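Local coordinates for protein citrinin polyketide synthase (Monascus purpureus, PDB 5MPT) that builds the polyketide precursor of the mycotoxin citrinin, the present chain being its S-adenosylmethionine-dependent C-methylation domain, at residues V57-Q62 / K148-I153. Sequence-based numbering, arbitrary orientation.
Sequences VNAFEQ and KFADCI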
loop_
_atom_site.group_PDB
_atom_site.type_symbol
_atom_site.label_atom_id
_atom_site.label_comp_id
_atom_site.label_asym_id
_atom_site.label_seq_id
_atom_site.Cartn_x
_atom_site.Cartn_y
_atom_site.Cartn_z
ATOM N N VAL A 57 15.091 7.048 -18.211
ATOM C CA VAL A 57 15.983 7.337 -19.317
ATOM C C VAL A 57 16.414 8.802 -19.274
ATOM O O VAL A 57 17.601 9.126 -19.411
ATOM C CB VAL A 57 15.311 6.997 -20.656
ATOM C CG1 VAL A 57 16.135 7.580 -21.792
ATOM C CG2 VAL A 57 15.196 5.504 -20.839
ATOM N N ASN A 58 15.455 9.700 -19.030
ATOM C CA ASN A 58 15.775 11.116 -18.910
ATOM C C ASN A 58 16.758 11.385 -17.778
ATOM O O ASN A 58 17.670 12.200 -17.935
ATOM C CB ASN A 58 14.496 11.921 -18.706
ATOM C CG ASN A 58 13.687 12.051 -19.955
ATOM O OD1 ASN A 58 14.181 11.812 -21.070
ATOM N ND2 ASN A 58 12.425 12.455 -19.798
ATOM N N ALA A 59 16.568 10.746 -16.619
ATOM C CA ALA A 59 17.478 10.945 -15.497
ATOM C C ALA A 59 18.881 10.441 -15.829
ATOM O O ALA A 59 19.892 11.063 -15.476
ATOM C CB ALA A 59 16.902 10.244 -14.257
ATOM N N PHE A 60 18.954 9.294 -16.491
ATOM C CA PHE A 60 20.231 8.714 -16.864
ATOM C C PHE A 60 21.006 9.641 -17.799
ATOM O O PHE A 60 22.215 9.882 -17.615
ATOM C CB PHE A 60 19.954 7.363 -17.513
ATOM C CG PHE A 60 19.894 6.239 -16.544
ATOM C CD1 PHE A 60 19.331 6.409 -15.281
ATOM C CD2 PHE A 60 20.416 5.004 -16.877
ATOM C CE1 PHE A 60 19.311 5.378 -14.378
ATOM C CE2 PHE A 60 20.374 3.960 -15.961
ATOM C CZ PHE A 60 19.836 4.148 -14.728
ATOM N N GLU A 61 20.317 10.199 -18.788
ATOM C CA GLU A 61 20.929 11.165 -19.693
ATOM C C GLU A 61 21.479 12.359 -18.904
ATOM O O GLU A 61 22.632 12.800 -19.104
ATOM C CB GLU A 61 19.854 11.580 -20.723
ATOM C CG GLU A 61 20.300 12.052 -22.122
ATOM C CD GLU A 61 21.217 11.074 -22.848
ATOM O OE1 GLU A 61 22.428 11.343 -22.880
ATOM O OE2 GLU A 61 20.741 10.047 -23.377
ATOM N N GLN A 62 20.664 12.875 -17.979
ATOM C CA GLN A 62 21.076 13.975 -17.114
ATOM C C GLN A 62 22.297 13.621 -16.281
ATOM O O GLN A 62 23.143 14.491 -16.012
ATOM C CB GLN A 62 19.905 14.371 -16.214
ATOM C CG GLN A 62 18.776 15.010 -17.008
ATOM C CD GLN A 62 17.480 15.086 -16.203
ATOM O OE1 GLN A 62 17.419 14.699 -15.030
ATOM N NE2 GLN A 62 16.451 15.608 -16.829
ATOM N N LYS A 148 12.014 14.642 -11.226
ATOM C CA LYS A 148 13.147 15.055 -10.414
ATOM C C LYS A 148 13.991 13.853 -10.001
ATOM O O LYS A 148 14.642 13.867 -8.954
ATOM C CB LYS A 148 12.687 15.823 -9.171
ATOM C CG LYS A 148 11.720 16.972 -9.425
ATOM C CD LYS A 148 12.388 18.297 -9.716
ATOM C CE LYS A 148 11.340 19.409 -9.835
ATOM N NZ LYS A 148 10.342 19.167 -10.939
ATOM N N PHE A 149 13.997 12.809 -10.828
ATOM C CA PHE A 149 14.564 11.530 -10.412
ATOM C C PHE A 149 16.073 11.602 -10.258
ATOM O O PHE A 149 16.626 11.073 -9.289
ATOM C CB PHE A 149 14.189 10.437 -11.409
ATOM C CG PHE A 149 14.475 9.060 -10.912
ATOM C CD1 PHE A 149 13.665 8.494 -9.952
ATOM C CD2 PHE A 149 15.527 8.321 -11.405
ATOM C CE1 PHE A 149 13.914 7.238 -9.467
ATOM C CE2 PHE A 149 15.787 7.050 -10.923
ATOM C CZ PHE A 149 14.946 6.502 -9.964
ATOM N N ALA A 150 16.767 12.234 -11.206
ATOM C CA ALA A 150 18.211 12.380 -11.074
ATOM C C ALA A 150 18.551 13.190 -9.830
ATOM O O ALA A 150 19.454 12.821 -9.056
ATOM C CB ALA A 150 18.794 13.019 -12.343
ATOM N N ASP A 151 17.825 14.285 -9.594
ATOM C CA ASP A 151 18.083 15.066 -8.385
ATOM C C ASP A 151 17.864 14.243 -7.117
ATOM O O ASP A 151 18.628 14.382 -6.151
ATOM C CB ASP A 151 17.219 16.324 -8.369
ATOM C CG ASP A 151 17.751 17.393 -9.279
ATOM O OD1 ASP A 151 18.819 17.144 -9.884
ATOM O OD2 ASP A 151 17.124 18.468 -9.375
ATOM N N CYS A 152 16.822 13.393 -7.084
ATOM C CA CYS A 152 16.553 12.586 -5.892
ATOM C C CYS A 152 17.638 11.544 -5.658
ATOM O O CYS A 152 18.146 11.414 -4.542
ATOM C CB CYS A 152 15.181 11.890 -5.986
ATOM S SG CYS A 152 13.816 13.000 -5.774
ATOM N N ILE A 153 18.006 10.771 -6.681
ATOM C CA ILE A 153 18.921 9.684 -6.388
ATOM C C ILE A 153 20.313 10.191 -6.055
ATOM O O ILE A 153 21.065 9.462 -5.414
ATOM C CB ILE A 153 19.002 8.644 -7.510
ATOM C CG1 ILE A 153 19.503 9.221 -8.815
ATOM C CG2 ILE A 153 17.563 8.002 -7.757
ATOM C CD1 ILE A 153 19.621 8.172 -9.933
HETATM O O HOH W 1 15.588 13.478 -13.603
#
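A59 and A150 meet where the C-terminal end of helix 40-62, in the helix-turn-helix family region, crosses the first turn of helix 149-154, away from the methyl-transfer site. Their CB atoms lie 3.9 Å apart; the local axes of 57-62 and 149-153 pass 9.0 Å apart, crossing at -66°, a spacing consistent with two methyls at the crossing. The A59 methyl also reaches F149, at the ring edge, near its plane, with A59 CB 3.7 Å from F149 CD2. F149 turns CG anti to its backbone N (chi1 -168°), which brings the CD2 edge of the ring to the A59 methyl; CG2 of I153, one turn on, lies over one ring face, and the ring also stacks with F325 and touches I92 of helix 86-98. At the exposed border, Q62 sets CG anti to its carbonyl carbon and runs extended beyond it (chi2 166°), bringing OE1 to 3.5 Å from A150 CB. Q62 OE1 accepts a hydrogen bond from a water 2.6 Å away. That water accepts one from A150 N at 2.9 Å, satisfying an amide of the first helical turn. The methyl contacts are non-directional, so the polar tie between Q62 and the start of helix 149-154 probably depends on this ordered water.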